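PDB 2PZZ: UPF0201 protein MJ1564 from Methanocaldococcus jannaschii DSM 2661, which is of unknown function but belongs to an archaeal family that resembles RNA-binding proteins in structure yet probably does not bind RNA. Local coordinates for residues V4-K9 / I104-L109; L57-S62 / I123-K128. All blocks are in the same frame, centred on the assembly; numbering follows the deposited sequence.

Contact 1 (V4-K9 / I104-L109); sequences VIIKAK and IFVKIL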
loop_
_atom_site.group_PDB
_atom_site.type_symbol
_atom_site.label_atom_id
_atom_site.label_comp_id
_atom_site.label_asym_id
_atom_site.label_seq_id
_atom_site.Cartn_x
_atom_site.Cartn_y
_atom_site.Cartn_z
ATOM N N VAL A 4 -20.502 -4.249 -10.702
ATOM C CA VAL A 4 -19.112 -4.232 -10.254
ATOM C C VAL A 4 -19.053 -4.233 -8.740
ATOM O O VAL A 4 -19.711 -3.418 -8.093
ATOM C CB VAL A 4 -18.382 -2.963 -10.769
ATOM C CG1 VAL A 4 -16.882 -3.036 -10.458
ATOM C CG2 VAL A 4 -18.609 -2.809 -12.254
ATOM N N ILE A 5 -18.280 -5.155 -8.165
ATOM C CA ILE A 5 -18.126 -5.206 -6.709
ATOM C C ILE A 5 -16.733 -4.645 -6.416
ATOM O O ILE A 5 -15.774 -5.033 -7.058
ATOM C CB ILE A 5 -18.176 -6.647 -6.159
ATOM C CG1 ILE A 5 -19.379 -7.408 -6.733
ATOM C CG2 ILE A 5 -18.232 -6.603 -4.639
ATOM C CD1 ILE A 5 -20.720 -6.727 -6.540
ATOM N N ILE A 6 -16.625 -3.755 -5.434
ATOM C CA ILE A 6 -15.346 -3.137 -5.095
ATOM C C ILE A 6 -14.997 -3.231 -3.619
ATOM O O ILE A 6 -15.839 -2.976 -2.767
ATOM C CB ILE A 6 -15.350 -1.639 -5.483
ATOM C CG1 ILE A 6 -15.492 -1.522 -6.992
ATOM C CG2 ILE A 6 -14.088 -0.956 -5.020
ATOM C CD1 ILE A 6 -14.492 -2.357 -7.738
ATOM N N LYS A 7 -13.747 -3.588 -3.337
ATOM C CA LYS A 7 -13.250 -3.684 -1.966
ATOM C C LYS A 7 -11.833 -3.123 -1.946
ATOM O O LYS A 7 -11.044 -3.405 -2.837
ATOM C CB LYS A 7 -13.234 -5.149 -1.505
ATOM C CG LYS A 7 -14.600 -5.814 -1.572
ATOM C CD LYS A 7 -14.549 -7.256 -1.086
ATOM C CE LYS A 7 -15.935 -7.895 -1.163
ATOM N NZ LYS A 7 -15.941 -9.341 -0.784
ATOM N N ALA A 8 -11.515 -2.323 -0.940
ATOM C CA ALA A 8 -10.181 -1.737 -0.833
ATOM C C ALA A 8 -9.858 -1.564 0.629
ATOM O O ALA A 8 -10.597 -0.896 1.353
ATOM C CB ALA A 8 -10.139 -0.375 -1.532
ATOM N N LYS A 9 -8.765 -2.171 1.074
ATOM C CA LYS A 9 -8.373 -2.053 2.472
ATOM C C LYS A 9 -7.783 -0.660 2.674
ATOM O O LYS A 9 -7.312 -0.034 1.728
ATOM C CB LYS A 9 -7.312 -3.110 2.840
ATOM C CG LYS A 9 -5.887 -2.782 2.363
ATOM C CD LYS A 9 -4.828 -3.732 2.957
ATOM C CE LYS A 9 -5.002 -5.173 2.464
ATOM N NZ LYS A 9 -3.858 -6.083 2.834
ATOM N N ILE A 104 -7.000 -2.242 -5.320
ATOM C CA ILE A 104 -8.447 -2.205 -5.259
ATOM C C ILE A 104 -8.887 -3.501 -5.926
ATOM O O ILE A 104 -8.563 -3.747 -7.077
ATOM C CB ILE A 104 -9.040 -0.991 -6.058
ATOM C CG1 ILE A 104 -8.560 0.346 -5.459
ATOM C CG2 ILE A 104 -10.570 -1.004 -5.989
ATOM C CD1 ILE A 104 -7.115 0.632 -5.688
ATOM N N PHE A 105 -9.604 -4.337 -5.186
ATOM C CA PHE A 105 -10.073 -5.608 -5.717
ATOM C C PHE A 105 -11.384 -5.374 -6.457
ATOM O O PHE A 105 -12.347 -4.907 -5.862
ATOM C CB PHE A 105 -10.283 -6.593 -4.567
ATOM C CG PHE A 105 -10.824 -7.918 -5.003
ATOM C CD1 PHE A 105 -10.351 -8.525 -6.160
ATOM C CD2 PHE A 105 -11.783 -8.574 -4.239
ATOM C CE1 PHE A 105 -10.826 -9.781 -6.558
ATOM C CE2 PHE A 105 -12.266 -9.825 -4.619
ATOM C CZ PHE A 105 -11.786 -10.432 -5.785
ATOM N N VAL A 106 -11.413 -5.715 -7.741
ATOM C CA VAL A 106 -12.590 -5.500 -8.581
ATOM C C VAL A 106 -13.205 -6.747 -9.213
ATOM O O VAL A 106 -12.522 -7.518 -9.892
ATOM C CB VAL A 106 -12.273 -4.542 -9.758
ATOM C CG1 VAL A 106 -13.535 -4.318 -10.583
ATOM C CG2 VAL A 106 -11.706 -3.220 -9.242
ATOM N N LYS A 107 -14.514 -6.892 -9.038
ATOM C CA LYS A 107 -15.252 -8.024 -9.593
ATOM C C LYS A 107 -16.411 -7.533 -10.460
ATOM O O LYS A 107 -17.294 -6.805 -9.996
ATOM C CB LYS A 107 -15.796 -8.890 -8.454
ATOM C CG LYS A 107 -16.103 -10.324 -8.833
ATOM C CD LYS A 107 -16.862 -11.045 -7.717
ATOM C CE LYS A 107 -16.172 -10.918 -6.365
ATOM N NZ LYS A 107 -14.881 -11.657 -6.331
ATOM N N ILE A 108 -16.400 -7.924 -11.725
ATOM C CA ILE A 108 -17.453 -7.540 -12.647
ATOM C C ILE A 108 -18.354 -8.752 -12.870
ATOM O O ILE A 108 -17.903 -9.767 -13.409
ATOM C CB ILE A 108 -16.867 -7.093 -13.983
ATOM C CG1 ILE A 108 -16.068 -5.802 -13.788
ATOM C CG2 ILE A 108 -17.985 -6.916 -15.000
ATOM C CD1 ILE A 108 -15.215 -5.404 -14.996
ATOM N N LEU A 109 -19.616 -8.642 -12.456
ATOM C CA LEU A 109 -20.575 -9.737 -12.580
ATOM C C LEU A 109 -21.587 -9.502 -13.698
ATOM O O LEU A 109 -22.224 -8.452 -13.768
ATOM C CB LEU A 109 -21.332 -9.925 -11.259
ATOM C CG LEU A 109 -20.528 -9.835 -9.955
ATOM C CD1 LEU A 109 -21.473 -9.906 -8.757
ATOM C CD2 LEU A 109 -19.503 -10.963 -9.892
#

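Contact 2 (L57-S62 / I123-K128); sequences LLRSQS and IAPRTK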
loop_
_atom_site.group_PDB
_atom_site.type_symbol
_atom_site.label_atom_id
_atom_site.label_comp_id
_atom_site.label_asym_id
_atom_site.label_seq_id
_atom_site.Cartn_x
_atom_site.Cartn_y
_atom_site.Cartn_z
ATOM N N LEU A 57 -10.562 5.462 -19.528
ATOM C CA LEU A 57 -9.169 5.461 -19.109
ATOM C C LEU A 57 -8.324 4.423 -19.827
ATOM O O LEU A 57 -7.167 4.694 -20.171
ATOM C CB LEU A 57 -9.072 5.282 -17.595
ATOM C CG LEU A 57 -9.770 6.386 -16.787
ATOM C CD1 LEU A 57 -9.732 6.045 -15.321
ATOM C CD2 LEU A 57 -9.093 7.738 -17.049
ATOM N N LEU A 58 -8.881 3.241 -20.071
ATOM C CA LEU A 58 -8.116 2.216 -20.780
ATOM C C LEU A 58 -7.801 2.735 -22.198
ATOM O O LEU A 58 -6.701 2.552 -22.705
ATOM C CB LEU A 58 -8.904 0.897 -20.864
ATOM C CG LEU A 58 -9.357 0.222 -19.550
ATOM C CD1 LEU A 58 -10.184 -1.006 -19.865
ATOM C CD2 LEU A 58 -8.163 -0.156 -18.711
ATOM N N ARG A 59 -8.764 3.389 -22.835
ATOM C CA ARG A 59 -8.537 3.918 -24.182
ATOM C C ARG A 59 -7.554 5.086 -24.105
ATOM O O ARG A 59 -6.547 5.093 -24.814
ATOM C CB ARG A 59 -9.877 4.333 -24.808
ATOM C CG ARG A 59 -10.737 3.108 -25.137
ATOM C CD ARG A 59 -12.215 3.414 -25.259
ATOM N NE ARG A 59 -12.957 2.207 -25.623
ATOM C CZ ARG A 59 -13.112 1.148 -24.828
ATOM N NH1 ARG A 59 -12.582 1.135 -23.608
ATOM N NH2 ARG A 59 -13.796 0.099 -25.258
ATOM N N SER A 60 -7.829 6.042 -23.217
ATOM C CA SER A 60 -6.949 7.202 -23.022
ATOM C C SER A 60 -5.487 6.836 -22.762
ATOM O O SER A 60 -4.578 7.413 -23.358
ATOM C CB SER A 60 -7.438 8.047 -21.847
ATOM O OG SER A 60 -8.663 8.677 -22.146
ATOM N N GLN A 61 -5.256 5.893 -21.854
ATOM C CA GLN A 61 -3.895 5.484 -21.520
ATOM C C GLN A 61 -3.367 4.522 -22.565
ATOM O O GLN A 61 -2.199 4.120 -22.536
ATOM C CB GLN A 61 -3.867 4.810 -20.145
ATOM C CG GLN A 61 -4.517 5.603 -19.034
ATOM C CD GLN A 61 -4.453 4.873 -17.703
ATOM O OE1 GLN A 61 -5.110 5.253 -16.735
ATOM N NE2 GLN A 61 -3.653 3.818 -17.653
ATOM N N SER A 62 -4.246 4.133 -23.479
ATOM C CA SER A 62 -3.867 3.209 -24.534
ATOM C C SER A 62 -3.309 1.891 -23.968
ATOM O O SER A 62 -2.259 1.414 -24.409
ATOM C CB SER A 62 -2.829 3.876 -25.455
ATOM O OG SER A 62 -2.429 3.017 -26.510
ATOM N N ILE A 123 -15.355 -3.842 -22.973
ATOM C CA ILE A 123 -14.521 -3.015 -22.110
ATOM C C ILE A 123 -13.115 -2.830 -22.671
ATOM O O ILE A 123 -12.627 -1.701 -22.778
ATOM C CB ILE A 123 -14.417 -3.619 -20.694
ATOM C CG1 ILE A 123 -15.796 -3.587 -20.026
ATOM C CG2 ILE A 123 -13.409 -2.829 -19.847
ATOM C CD1 ILE A 123 -15.828 -4.207 -18.618
ATOM N N ALA A 124 -12.473 -3.942 -23.018
ATOM C CA ALA A 124 -11.120 -3.935 -23.557
ATOM C C ALA A 124 -11.071 -4.700 -24.880
ATOM O O ALA A 124 -10.703 -5.877 -24.921
ATOM C CB ALA A 124 -10.147 -4.558 -22.544
ATOM N N PRO A 125 -11.448 -4.031 -25.983
ATOM C CA PRO A 125 -11.461 -4.604 -27.331
ATOM C C PRO A 125 -10.052 -4.815 -27.867
ATOM O O PRO A 125 -9.144 -4.027 -27.569
ATOM C CB PRO A 125 -12.194 -3.544 -28.157
ATOM C CG PRO A 125 -12.952 -2.750 -27.147
ATOM C CD PRO A 125 -12.009 -2.670 -26.003
ATOM N N ARG A 126 -9.875 -5.861 -28.670
ATOM C CA ARG A 126 -8.578 -6.127 -29.273
ATOM C C ARG A 126 -8.203 -4.935 -30.147
ATOM O O ARG A 126 -9.047 -4.078 -30.427
ATOM C CB ARG A 126 -8.634 -7.390 -30.138
ATOM C CG ARG A 126 -8.881 -8.659 -29.348
ATOM C CD ARG A 126 -8.600 -9.899 -30.177
ATOM N NE ARG A 126 -8.611 -11.106 -29.350
ATOM C CZ ARG A 126 -7.881 -11.269 -28.248
ATOM N NH1 ARG A 126 -7.073 -10.303 -27.826
ATOM N NH2 ARG A 126 -7.965 -12.398 -27.557
ATOM N N THR A 127 -6.938 -4.871 -30.560
ATOM C CA THR A 127 -6.472 -3.786 -31.423
ATOM C C THR A 127 -5.403 -4.270 -32.400
ATOM O O THR A 127 -4.859 -5.371 -32.265
ATOM C CB THR A 127 -5.868 -2.598 -30.622
ATOM O OG1 THR A 127 -4.662 -3.015 -29.968
ATOM C CG2 THR A 127 -6.854 -2.087 -29.584
ATOM N N LYS A 128 -5.126 -3.433 -33.395
ATOM C CA LYS A 128 -4.123 -3.695 -34.415
ATOM C C LYS A 128 -3.496 -2.342 -34.704
ATOM O O LYS A 128 -3.948 -1.615 -35.587
ATOM C CB LYS A 128 -4.763 -4.243 -35.694
ATOM C CG LYS A 128 -5.467 -5.582 -35.536
ATOM C CD LYS A 128 -6.010 -6.086 -36.871
ATOM C CE LYS A 128 -6.718 -7.427 -36.716
ATOM N NZ LYS A 128 -7.186 -7.979 -38.021
#

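Contact 1 (V4-K9 / I104-L109)
The phenyl ring of F105 meets K7 at its edge, where the lysine CD lies near the ring plane, 4.4 Å from F105 CD2, while the ring of Y83 in strand 79-84 stacks on F105. K7 and F105 belong to neighbouring inner strands, 3-10 and 104-109, of a five-stranded antiparallel sheet; the two segments run at 166° to each other. CG of F105 is anti to the backbone N (chi1 178°), which turns the first ring atom to the carbonyl side; F105 shares its sheet face with I5, K7 and K107. There the bent K107 chain leads away from 4-9, leaving its CB to touch I5 CB at 4.0 Å; the two ammonium groups, K7 NZ and K107 NZ, stay 6.1 Å apart. Further along, the end of L109 comes nearer and crosses I5 at a slant, its CD1 3.8 Å from I5 CG1.

The opposite face, bearing V4, I6, V106 and I108, is buried, with helix 16-26 and F27 packed against it. I6 lies alongside V106, pointing the same way, and its CD1 presses against V106 CG2 at 3.3 Å, tighter than usual carbon packing. On the other branch of the same isoleucine, CG2 meets I104 CG2, whereas V4 CG1 reaches V106 CG1.

Two hydrogen-bonded pairs, I5 with K107 and K7 with F105, alternate with the non-hydrogen-bonded pairs V4 with I108 and I6 with V106. Each hydrogen-bonded pair exchanges two N-H to O bonds. Outward-facing backbone groups of V4, I6 and A8 bond to strand 42-48, and those of I104 and V106 to strand 79-84, so neither segment is a sheet edge. The shortest bond between the segments is I5 N to K107 O, 2.7 Å and close to straight at 165°.

Contact 2 (L57-S62 / I123-K128)
Extended from CG to NE and turned at its last torsion (chi4 68°), the R59 side chain carries its guanidinium to the carbonyl of I123, while L58, with CG anti to its carbonyl carbon (chi1 -58°), sends CD1 to I123 CG2 at 3.7 Å. R59 thus bonds the last carbonyl of helix 116-123, that of I123; A124 is the first residue to leave helical geometry. R59 NH1 donates to I123 O at 3.0 Å, tilted 19° from the carbonyl plane, and NH2 adds a weak bond to the same oxygen. Because NH1 also bonds K55 O, one turn back in its own helix, and NH2 weakly reaches D122 O, the guanidinium bridges the two helices, and its positive charge would probably suit the negative end of the helix dipole.

L58 is buried and also touches L64 and A67 of helix 64-73, placing its CD1 in the apolar junction between helices, 4.4 Å from A124 CB. Just beyond, helix 52-60 closes in a Schellman motif at S62. P125 crosses the arginine at about a right angle, its CD 3.4 Å from R59 NH2.

How the contacts relate
Contact 1 lies in the middle of the sheet, its centre about 6 Å from the centre of the chain, whereas contact 2 joins helix ends nearer the periphery, about 14 Å out. The two centres are about 20 Å apart, yet they touch: I108 CD1 in 104-109 packs on I123 CD1 at 3.9 Å, so the end of helix 116-123 held by R59 in contact 2 also rests on the buried face of the sheet. The segments of the two contacts alternate along the chain: 4-9, 57-62, 104-109, then 123-128. Neither contact is touched by the second chain of the assembly.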